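Polyporopepsin (PDB 1WKR) is a milk-clotting aspartic endopeptidase of the pepsin family that cleaves peptide bonds with broad specificity. Local coordinates at residues A[57-62]-A[66-71]; A[115-118]-A[122-125]; A[201-206]-A[218-223]. All coordinates share one frame; numbering follows the deposited sequence.

Interaction 1. Residues A[57-62]-A[66-71]; sequences DKVSVT and GSFSGT. With SO4 (sulfate ion), chain D.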
ATOM      1  N   ASP A  57      25.905   2.698  -9.584  1.00  8.87           N
ATOM      2  CA  ASP A  57      24.627   2.686 -10.331  1.00  8.48           C
ATOM      3  C   ASP A  57      23.830   3.936 -10.175  1.00  8.32           C
ATOM      4  O   ASP A  57      23.734   4.570  -9.108  1.00  9.02           O
ATOM      5  CB  ASP A  57      23.777   1.535  -9.805  1.00  8.65           C
ATOM      6  CG  ASP A  57      24.358   0.194 -10.131  1.00  8.83           C
ATOM      7  OD1 ASP A  57      24.637  -0.087 -11.357  1.00 11.22           O
ATOM      8  OD2 ASP A  57      24.530  -0.637  -9.232  1.00 10.01           O
ATOM      9  N   LYS A  58      23.133   4.260 -11.262  1.00  7.65           N
ATOM     10  CA  LYS A  58      21.930   5.146 -11.224  1.00  8.38           C
ATOM     11  C   LYS A  58      20.713   4.230 -11.005  1.00  6.32           C
ATOM     12  O   LYS A  58      20.786   3.031 -11.155  1.00  7.44           O
ATOM     13  CB  LYS A  58      21.782   5.893 -12.571  1.00  8.73           C
ATOM     14  CG  LYS A  58      23.028   6.759 -12.964  1.00 11.73           C
ATOM     15  CD  LYS A  58      23.319   7.674 -11.910  1.00 13.32           C
ATOM     16  CE  LYS A  58      24.449   8.794 -12.427  1.00 15.28           C
ATOM     17  NZ  LYS A  58      24.778   9.691 -11.346  1.00 21.64           N
ATOM     18  N   VAL A  59      19.602   4.911 -10.658  1.00  6.32           N
ATOM     19  CA  VAL A  59      18.380   4.175 -10.327  1.00  5.51           C
ATOM     20  C   VAL A  59      17.191   4.930 -10.901  1.00  5.62           C
ATOM     21  O   VAL A  59      17.202   6.158 -11.000  1.00  6.06           O
ATOM     22  CB  VAL A  59      18.251   3.957  -8.766  1.00  5.60           C
ATOM     23  CG1 VAL A  59      18.160   5.284  -8.031  1.00  6.12           C
ATOM     24  CG2 VAL A  59      17.064   3.078  -8.437  1.00  6.00           C
ATOM     25  N   SER A  60      16.177   4.167 -11.319  1.00  6.39           N
ATOM     26  CA  SER A  60      14.941   4.739 -11.939  1.00  7.12           C
ATOM     27  C   SER A  60      13.808   3.752 -11.652  1.00  5.48           C
ATOM     28  O   SER A  60      13.948   2.590 -11.851  1.00  7.25           O
ATOM     29  CB  SER A  60      15.208   4.784 -13.528  1.00  8.67           C
ATOM     30  OG  SER A  60      14.122   5.273 -14.150  1.00 10.62           O
ATOM     31  N   VAL A  61      12.681   4.400 -11.251  1.00  5.56           N
ATOM     32  CA  VAL A  61      11.435   3.627 -11.060  1.00  5.99           C
ATOM     33  C   VAL A  61      10.272   4.404 -11.683  1.00  4.95           C
ATOM     34  O   VAL A  61      10.107   5.580 -11.418  1.00  5.93           O
ATOM     35  CB  VAL A  61      11.139   3.286  -9.561  1.00  5.45           C
ATOM     36  CG1 VAL A  61       9.870   2.457  -9.449  1.00  7.23           C
ATOM     37  CG2 VAL A  61      12.385   2.571  -8.929  1.00  7.60           C
ATOM     38  N   THR A  62       9.424   3.666 -12.407  1.00  5.09           N
ATOM     39  CA  THR A  62       8.188   4.217 -12.939  1.00  6.13           C
ATOM     40  C   THR A  62       6.980   3.632 -12.188  1.00  5.58           C
ATOM     41  O   THR A  62       6.884   2.388 -12.031  1.00  6.35           O
ATOM     42  CB  THR A  62       8.062   3.925 -14.451  1.00  6.71           C
ATOM     43  OG1 THR A  62       9.121   4.612 -15.132  1.00  7.00           O
ATOM     44  CG2 THR A  62       6.773   4.482 -15.070  1.00  8.43           C
ATOM     45  N   GLY A  66       3.366   8.247 -10.928  1.00  7.26           N
ATOM     46  CA  GLY A  66       4.575   9.085 -10.876  1.00  7.91           C
ATOM     47  C   GLY A  66       5.809   8.311 -11.231  1.00  6.33           C
ATOM     48  O   GLY A  66       5.732   7.280 -11.838  1.00  6.82           O
ATOM     49  N   SER A  67       6.944   8.903 -10.817  1.00  6.90           N
ATOM     50  CA  SER A  67       8.230   8.321 -11.240  1.00  7.48           C
ATOM     51  C   SER A  67       9.315   9.013 -10.436  1.00  6.43           C
ATOM     52  O   SER A  67       9.143  10.092  -9.887  1.00  7.70           O
ATOM     53  CB  SER A  67       8.532   8.548 -12.727  1.00  9.53           C
ATOM     54  OG  SER A  67       8.519   9.852 -13.003  1.00 12.96           O
ATOM     55  N   PHE A  68      10.501   8.387 -10.403  1.00  6.31           N
ATOM     56  CA  PHE A  68      11.718   9.074  -9.927  1.00  6.32           C
ATOM     57  C   PHE A  68      12.924   8.483 -10.632  1.00  5.48           C
ATOM     58  O   PHE A  68      12.923   7.361 -11.075  1.00  6.47           O
ATOM     59  CB  PHE A  68      11.875   9.051  -8.366  1.00  7.06           C
ATOM     60  CG  PHE A  68      12.754   7.916  -7.865  1.00  6.10           C
ATOM     61  CD1 PHE A  68      12.253   6.640  -7.682  1.00  6.31           C
ATOM     62  CD2 PHE A  68      14.119   8.127  -7.617  1.00  6.80           C
ATOM     63  CE1 PHE A  68      13.085   5.634  -7.195  1.00  7.12           C
ATOM     64  CE2 PHE A  68      14.936   7.112  -7.156  1.00  7.11           C
ATOM     65  CZ  PHE A  68      14.439   5.848  -6.979  1.00  7.24           C
ATOM     66  N   SER A  69      13.980   9.266 -10.651  1.00  5.91           N
ATOM     67  CA  SER A  69      15.288   8.723 -11.055  1.00  7.49           C
ATOM     68  C   SER A  69      16.345   9.498 -10.265  1.00  6.18           C
ATOM     69  O   SER A  69      16.192  10.620  -9.881  1.00  6.71           O
ATOM     70  CB  SER A  69      15.483   8.786 -12.581  1.00  9.17           C
ATOM     71  OG  SER A  69      15.338  10.053 -12.994  1.00 10.34           O
ATOM     72  N   GLY A  70      17.502   8.821 -10.180  1.00  5.58           N
ATOM     73  CA  GLY A  70      18.642   9.429  -9.447  1.00  6.04           C
ATOM     74  C   GLY A  70      19.801   8.482  -9.388  1.00  5.95           C
ATOM     75  O   GLY A  70      20.109   7.754 -10.309  1.00  6.30           O
ATOM     76  N   THR A  71      20.427   8.498  -8.206  1.00  6.39           N
ATOM     77  CA  THR A  71      21.694   7.730  -7.993  1.00  7.10           C
ATOM     78  C   THR A  71      21.469   6.839  -6.751  1.00  6.24           C
ATOM     79  O   THR A  71      20.812   7.271  -5.799  1.00  6.34           O
ATOM     80  CB  THR A  71      22.811   8.728  -7.682  1.00  7.66           C
ATOM     81  OG1 THR A  71      23.089   9.426  -8.938  1.00  9.40           O
ATOM     82  CG2 THR A  71      24.092   8.099  -7.262  1.00 11.42           C
TER
HETATM   83  S   SO4 D 902      21.920  12.103 -10.800  1.00 19.84           S
HETATM   84  O1  SO4 D 902      22.777  13.359 -10.138  1.00 27.37           O
HETATM   85  O2  SO4 D 902      21.387  11.368  -9.608  1.00 15.16           O
HETATM   86  O3  SO4 D 902      20.853  12.676 -11.539  1.00 24.33           O
HETATM   87  O4  SO4 D 902      22.739  11.256 -11.573  1.00 23.84           O

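Interaction 2. Residues A[115-118]-A[122-125]; sequences GTLS and STSI. With SO4 (sulfate ion), chain H.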
ATOM      1  N   GLY A 115      16.128  -4.463 -12.700  1.00  6.68           N
ATOM      2  CA  GLY A 115      15.864  -3.523 -13.820  1.00  6.46           C
ATOM      3  C   GLY A 115      15.892  -2.111 -13.429  1.00  6.96           C
ATOM      4  O   GLY A 115      15.894  -1.208 -14.284  1.00  8.40           O
ATOM      5  N   THR A 116      15.888  -1.778 -12.124  1.00  6.45           N
ATOM      6  CA  THR A 116      15.880  -0.397 -11.693  1.00  6.87           C
ATOM      7  C   THR A 116      17.279   0.266 -11.686  1.00  6.03           C
ATOM      8  O   THR A 116      17.320   1.487 -11.669  1.00  6.30           O
ATOM      9  CB  THR A 116      15.168  -0.177 -10.310  1.00  5.91           C
ATOM     10  OG1 THR A 116      15.951  -0.810  -9.252  1.00  5.52           O
ATOM     11  CG2 THR A 116      13.723  -0.755 -10.323  1.00  6.07           C
ATOM     12  N   LEU A 117      18.311  -0.549 -11.607  1.00  6.39           N
ATOM     13  CA  LEU A 117      19.690   0.007 -11.580  1.00  6.77           C
ATOM     14  C   LEU A 117      20.242   0.005 -13.061  1.00  6.96           C
ATOM     15  O   LEU A 117      19.984  -0.847 -13.829  1.00  8.96           O
ATOM     16  CB  LEU A 117      20.601  -0.859 -10.763  1.00  6.59           C
ATOM     17  CG  LEU A 117      20.239  -0.973  -9.237  1.00  5.83           C
ATOM     18  CD1 LEU A 117      21.129  -2.029  -8.551  1.00  8.81           C
ATOM     19  CD2 LEU A 117      20.297   0.384  -8.564  1.00  7.87           C
ATOM     20  N   SER A 118      21.107   1.018 -13.237  1.00  8.71           N
ATOM     21  CA  SER A 118      21.847   1.102 -14.532  1.00 10.27           C
ATOM     22  C   SER A 118      23.288   1.503 -14.163  1.00  9.02           C
ATOM     23  O   SER A 118      23.459   2.470 -13.436  1.00  9.68           O
ATOM     24  CB  SER A 118      21.264   2.152 -15.404  1.00 11.59           C
ATOM     25  OG  SER A 118      22.011   2.263 -16.635  1.00 17.94           O
ATOM     26  N   SER A 122      20.369  -6.307 -14.267  1.00 10.79           N
ATOM     27  CA  SER A 122      19.883  -7.533 -13.732  1.00 11.65           C
ATOM     28  C   SER A 122      20.062  -7.715 -12.247  1.00 10.52           C
ATOM     29  O   SER A 122      19.692  -8.722 -11.672  1.00 12.99           O
ATOM     30  CB  SER A 122      20.584  -8.838 -14.403  1.00 12.01           C
ATOM     31  OG  SER A 122      21.910  -8.972 -13.829  1.00 19.16           O
ATOM     32  N   THR A 123      20.559  -6.674 -11.592  1.00  9.54           N
ATOM     33  CA  THR A 123      20.944  -6.783 -10.180  1.00  9.39           C
ATOM     34  C   THR A 123      19.728  -6.338  -9.262  1.00  8.18           C
ATOM     35  O   THR A 123      19.134  -5.311  -9.465  1.00  8.04           O
ATOM     36  CB  THR A 123      22.110  -5.900  -9.900  1.00  9.16           C
ATOM     37  OG1 THR A 123      23.264  -6.459 -10.666  1.00 11.83           O
ATOM     38  CG2 THR A 123      22.585  -5.893  -8.455  1.00 11.01           C
ATOM     39  N   SER A 124      19.525  -7.154  -8.264  1.00  7.84           N
ATOM     40  CA  SER A 124      18.450  -6.863  -7.275  1.00  8.48           C
ATOM     41  C   SER A 124      18.985  -6.011  -6.147  1.00  6.73           C
ATOM     42  O   SER A 124      20.217  -5.894  -5.903  1.00  8.16           O
ATOM     43  CB  SER A 124      17.970  -8.150  -6.691  1.00  9.92           C
ATOM     44  OG  SER A 124      18.898  -8.702  -5.811  1.00 13.04           O
ATOM     45  N   ILE A 125      18.071  -5.373  -5.402  1.00  6.54           N
ATOM     46  CA  ILE A 125      18.380  -4.445  -4.300  1.00  5.61           C
ATOM     47  C   ILE A 125      17.647  -4.967  -3.077  1.00  5.63           C
ATOM     48  O   ILE A 125      16.438  -4.644  -2.877  1.00  5.88           O
ATOM     49  CB  ILE A 125      17.967  -3.021  -4.572  1.00  5.22           C
ATOM     50  CG1 ILE A 125      18.427  -2.525  -5.961  1.00  5.73           C
ATOM     51  CG2 ILE A 125      18.516  -2.120  -3.483  1.00  6.16           C
ATOM     52  CD1 ILE A 125      17.841  -1.193  -6.295  1.00  6.63           C
TER
HETATM   53  S   SO4 H 906      24.189  -7.008 -14.354  1.00 33.28           S
HETATM   54  O1  SO4 H 906      23.226  -6.462 -13.350  1.00 24.71           O
HETATM   55  O2  SO4 H 906      23.590  -7.920 -15.277  1.00 43.83           O
HETATM   56  O3  SO4 H 906      25.129  -5.841 -15.155  1.00 33.87           O
HETATM   57  O4  SO4 H 906      25.418  -7.724 -13.505  1.00 37.50           O
HETATM   58  O   HOH W   1      18.662  -3.563 -11.573  1.00  7.77           O

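Interaction 3. Residues A[201-206]-A[218-223]; sequences TSILSS and TLIASD. With SO4 (sulfate ion), chain E.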
ATOM      1  N   THR A 201     -24.675 -10.640  -6.507  1.00  6.14           N
ATOM      2  CA  THR A 201     -24.151  -9.875  -7.671  1.00  7.23           C
ATOM      3  C   THR A 201     -22.684 -10.082  -7.792  1.00  6.47           C
ATOM      4  O   THR A 201     -21.881  -9.498  -7.029  1.00  7.33           O
ATOM      5  CB  THR A 201     -24.498  -8.400  -7.575  1.00  6.76           C
ATOM      6  OG1 THR A 201     -25.961  -8.296  -7.419  1.00  7.10           O
ATOM      7  CG2 THR A 201     -24.128  -7.630  -8.796  1.00  8.40           C
ATOM      8  N   SER A 202     -22.204 -10.805  -8.791  1.00  7.00           N
ATOM      9  CA  SER A 202     -20.759 -10.920  -9.001  1.00  6.73           C
ATOM     10  C   SER A 202     -20.188  -9.606  -9.487  1.00  6.96           C
ATOM     11  O   SER A 202     -20.798  -8.911 -10.303  1.00  8.45           O
ATOM     12  CB  SER A 202     -20.480 -12.056 -10.063  1.00  9.70           C
ATOM     13  OG  SER A 202     -19.045 -12.156 -10.221  1.00 10.42           O
ATOM     14  N   ILE A 203     -19.079  -9.212  -8.980  1.00  5.72           N
ATOM     15  CA  ILE A 203     -18.327  -8.022  -9.405  1.00  5.42           C
ATOM     16  C   ILE A 203     -17.054  -8.435 -10.169  1.00  4.71           C
ATOM     17  O   ILE A 203     -16.828  -7.976 -11.261  1.00  5.48           O
ATOM     18  CB  ILE A 203     -18.052  -7.111  -8.214  1.00  4.58           C
ATOM     19  CG1 ILE A 203     -19.333  -6.597  -7.575  1.00  5.66           C
ATOM     20  CG2 ILE A 203     -17.107  -5.959  -8.656  1.00  6.49           C
ATOM     21  CD1 ILE A 203     -20.198  -5.704  -8.530  1.00  6.01           C
ATOM     22  N   LEU A 204     -16.217  -9.281  -9.549  1.00  5.50           N
ATOM     23  CA  LEU A 204     -14.975  -9.729 -10.126  1.00  5.91           C
ATOM     24  C   LEU A 204     -14.862 -11.197  -9.902  1.00  5.52           C
ATOM     25  O   LEU A 204     -14.745 -11.623  -8.721  1.00  6.26           O
ATOM     26  CB  LEU A 204     -13.810  -8.957  -9.521  1.00  6.52           C
ATOM     27  CG  LEU A 204     -12.435  -9.245 -10.184  1.00  6.28           C
ATOM     28  CD1 LEU A 204     -12.338  -8.591 -11.571  1.00  8.30           C
ATOM     29  CD2 LEU A 204     -11.316  -8.683  -9.324  1.00  9.50           C
ATOM     30  N   SER A 205     -14.846 -12.009 -10.930  1.00  5.86           N
ATOM     31  CA  SER A 205     -14.660 -13.428 -10.792  1.00  6.79           C
ATOM     32  C   SER A 205     -13.234 -13.756 -10.329  1.00  5.46           C
ATOM     33  O   SER A 205     -12.299 -12.952 -10.626  1.00  5.67           O
ATOM     34  CB  SER A 205     -14.922 -14.152 -12.160  1.00  7.96           C
ATOM     35  OG  SER A 205     -16.245 -13.772 -12.669  1.00 12.15           O
ATOM     36  N   SER A 206     -13.037 -14.866  -9.728  1.00  5.63           N
ATOM     37  CA  SER A 206     -11.730 -15.277  -9.168  1.00  6.01           C
ATOM     38  C   SER A 206     -10.648 -14.971 -10.139  1.00  5.38           C
ATOM     39  O   SER A 206     -10.616 -15.409 -11.316  1.00  5.95           O
ATOM     40  CB  SER A 206     -11.755 -16.775  -8.932  1.00  6.43           C
ATOM     41  OG  SER A 206     -12.689 -17.067  -7.932  0.40  8.68           O
ATOM     42  N   THR A 218      -9.407   1.293  -3.803  1.00  3.64           N
ATOM     43  CA  THR A 218      -9.587  -0.114  -4.019  1.00  3.48           C
ATOM     44  C   THR A 218      -9.931  -0.270  -5.497  1.00  3.55           C
ATOM     45  O   THR A 218     -11.098   0.081  -5.902  1.00  4.42           O
ATOM     46  CB  THR A 218     -10.637  -0.641  -3.052  1.00  3.95           C
ATOM     47  OG1 THR A 218     -10.126  -0.469  -1.711  1.00  5.01           O
ATOM     48  CG2 THR A 218     -10.939  -2.128  -3.232  1.00  5.68           C
ATOM     49  N   LEU A 219      -8.967  -0.609  -6.315  1.00  3.60           N
ATOM     50  CA  LEU A 219      -9.139  -0.579  -7.759  1.00  4.36           C
ATOM     51  C   LEU A 219      -9.492  -1.941  -8.297  1.00  3.79           C
ATOM     52  O   LEU A 219      -8.921  -2.975  -7.894  1.00  4.63           O
ATOM     53  CB  LEU A 219      -7.842  -0.090  -8.445  1.00  5.04           C
ATOM     54  CG  LEU A 219      -7.386   1.331  -8.114  1.00  3.48           C
ATOM     55  CD1 LEU A 219      -6.062   1.626  -8.863  1.00  5.98           C
ATOM     56  CD2 LEU A 219      -8.471   2.331  -8.503  1.00  5.36           C
ATOM     57  N   ILE A 220     -10.427  -1.952  -9.239  1.00  3.44           N
ATOM     58  CA  ILE A 220     -10.869  -3.207  -9.879  1.00  3.63           C
ATOM     59  C   ILE A 220     -10.901  -3.066 -11.369  1.00  3.19           C
ATOM     60  O   ILE A 220     -11.084  -1.958 -11.906  1.00  4.23           O
ATOM     61  CB  ILE A 220     -12.266  -3.664  -9.287  1.00  3.90           C
ATOM     62  CG1 ILE A 220     -13.355  -2.591  -9.548  1.00  4.41           C
ATOM     63  CG2 ILE A 220     -12.101  -3.935  -7.804  1.00  5.37           C
ATOM     64  CD1 ILE A 220     -14.726  -3.000  -9.010  1.00  5.04           C
ATOM     65  N   ALA A 221     -10.700  -4.176 -12.053  1.00  3.49           N
ATOM     66  CA  ALA A 221     -10.679  -4.184 -13.522  1.00  3.74           C
ATOM     67  C   ALA A 221     -11.892  -3.476 -14.114  1.00  4.44           C
ATOM     68  O   ALA A 221     -12.949  -3.480 -13.509  1.00  4.71           O
ATOM     69  CB  ALA A 221     -10.630  -5.626 -14.041  1.00  5.24           C
ATOM     70  N   SER A 222     -11.712  -2.904 -15.287  1.00  4.28           N
ATOM     71  CA  SER A 222     -12.765  -2.027 -15.848  1.00  4.24           C
ATOM     72  C   SER A 222     -14.090  -2.665 -16.029  1.00  4.90           C
ATOM     73  O   SER A 222     -15.114  -2.020 -15.814  1.00  4.87           O
ATOM     74  CB  SER A 222     -12.232  -1.481 -17.222  1.00  4.87           C
ATOM     75  OG  SER A 222     -10.997  -0.803 -17.049  1.00  5.19           O
ATOM     76  N   ASP A 223     -14.118  -3.944 -16.449  1.00  4.73           N
ATOM     77  CA  ASP A 223     -15.373  -4.630 -16.562  1.00  4.97           C
ATOM     78  C   ASP A 223     -16.057  -4.864 -15.240  1.00  5.04           C
ATOM     79  O   ASP A 223     -17.297  -4.801 -15.105  1.00  6.05           O
ATOM     80  CB  ASP A 223     -15.180  -5.980 -17.337  1.00  6.31           C
ATOM     81  CG  ASP A 223     -14.017  -6.819 -16.856  1.00  7.22           C
ATOM     82  OD1 ASP A 223     -12.894  -6.342 -16.627  1.00  6.97           O
ATOM     83  OD2 ASP A 223     -14.169  -8.062 -16.674  1.00 11.72           O
TER
HETATM   84  S   SO4 E 903     -16.244 -16.904  -8.696  1.00 12.11           S
HETATM   85  O1  SO4 E 903     -16.666 -17.434  -7.424  1.00 11.22           O
HETATM   86  O2  SO4 E 903     -15.102 -17.717  -9.052  1.00 19.10           O
HETATM   87  O3  SO4 E 903     -17.321 -17.150  -9.743  1.00 16.68           O
HETATM   88  O4  SO4 E 903     -15.804 -15.542  -8.676  1.00 20.49           O
HETATM   89  O   HOH W   2     -16.012  -8.562 -13.923  1.00 12.55           O

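Interaction 1. Residues A[57-62]-A[66-71]
Asp57 meets Thr71 through its carbonyl O, whereas its carboxylate turns off to His120. At Lys58 the chain bends at chi2 (-55°), bringing NZ beside the second strand: NZ donates to Thr71 OG1 (3.0 Å) and to a sulfate oxygen, O4 (2.6 Å). Thr71 OG1 in turn donates to sulfate O2 at 2.7 Å, so one anion, probably from the crystallisation liquor, joins both strands. Val59 forms a hydrogen-bonded antiparallel pair with Gly70, Val59 N to Gly70 O at 2.9 Å and Gly70 N to Val59 O at 2.8 Å. On the face that carries Val61 and Phe68, Val59 CG1 slants against Phe68 CE2 (3.8 Å). Ser60 and Ser69 lie together on the other face, a non-hydrogen-bonded pair. Val61 pairs with Phe68 through two bonds of 3.0 Å, Val61 N to Phe68 O and Phe68 N to Val61 O, and its CG2 touches Phe68 CE1 at 3.6 Å. The Phe68 ring also stacks on Trp39. With strand axes at 169° and the turn at Tyr63 beyond Thr62, this is the flap hairpin of pepsin-like proteases, and Val61 packs on the bound inhibitor.

Interaction 2. Residues A[115-118]-A[122-125]
Leu117 and Ile125 reach toward each other tip to tip, both CB atoms being directed across the contact. Leu117 CD2 lies 3.7 Å from Ile125 CD1, while the other branch, Leu117 CD1, rests on Ile125 CG1 at 3.8 Å, so the two methyls of the leucine fork sit against successive carbons of the isoleucine. Ile125 is extended at chi2 (172°), which carries CD1 far enough to meet Thr116 as well. That third side chain comes in at a slant, with OG1 3.5 Å from Ile125 CD1; this is packing, since the hydroxyl is engaged by Thr113 O and Asn37 ND2. In the pepsin-like fold this places the loop ahead of helix 128-134 against the short strand 117-118, which borders strand 57-62 of the flap hairpin; Leu117 and Thr116 both also touch Val59. No direct hydrogen bond joins the two segments, but one water bridges them. It accepts from Gly115 N (2.9 Å) and Leu117 N (3.0 Å) and donates to Thr123 O (2.8 Å), thereby tying three backbone groups together. Thr123 CG2 adds a looser touch to Leu117 CD1. On the outer side, a sulfate probably taken up from the crystallisation liquor receives bonds at its O1 from Thr123 OG1 (2.7 Å) and from Ser122 N, the latter bent to 141°; its closeness to Ser122 OG is doubtful.

Interaction 3. Residues A[201-206]-A[218-223]
Ile203 and Ile220 make the closest approach, CG2 of Ile203 to CD1 of Ile220 at 3.8 Å, with the two side chains slanting past each other. The branches are set by torsions: with chi1 at -62° placing CG1 beside the backbone N, Ile203 has its CG2 branch anti to N, and Ile220, fully stretched at chi2 (179°), extends its terminal methyl to that branch. Beside them Leu204 CD1 lies 4.2 Å from Ala221 CB, at the limit of close packing. All four residues are buried, and no hydrogen bond crosses directly between the segments. Ile203 and Leu204 form a classic beta bulge opposite Ile195 of strand 190-197, which probably helps bring two consecutive residues to the contact; Ile195 also packs on Leu204 and Ile220, closing the apolar cluster from the strand side. The opposing segment is a strand-to-helix junction of the pepsin-like fold: strand 218-220 ends, Ala221 takes the N-cap position, and helix 222-232 begins, its Ala224 covering both Ile203 and Leu204. A water supplies a polar bridge at the margin, donating to Ile203 O at 2.8 Å and, weakly, to Asp223 OD2 at 3.3 Å. That carboxylate oxygen also binds Ser300 OG, and Ser222 OG is tied to Asp295 OD1, which links the start of the helix to strand 289-295. Further out, Ser206 grips a sulfate, probably from the crystallisation liquor, through OG to O2 (2.7 Å) and N to O4 (3.0 Å).

How the interactions relate
From the N terminus the three contacts follow in series; none nests within or crosses another. Interaction 1 closes the three-residue turn at the tip of a hairpin, and interaction 2 closes an equally short loop leading toward helix 128-134. These two, in the N-terminal lobe, belong to the same sheet, strand 117-118 lying beside strand 57-62: Lys58 N lies 2.8 Å from Ser118 O and Ser60 N 2.9 Å from Thr116 O, probable hydrogen bonds. Interaction 3, its centre about 32 Å from that of interaction 1, joins strand 201-205 to the junction of strand 218-220 with helix 222-232 in the C-terminal lobe. Its eleven-residue loop carries the active-site Asp212, whereas Asp32 precedes both earlier contacts.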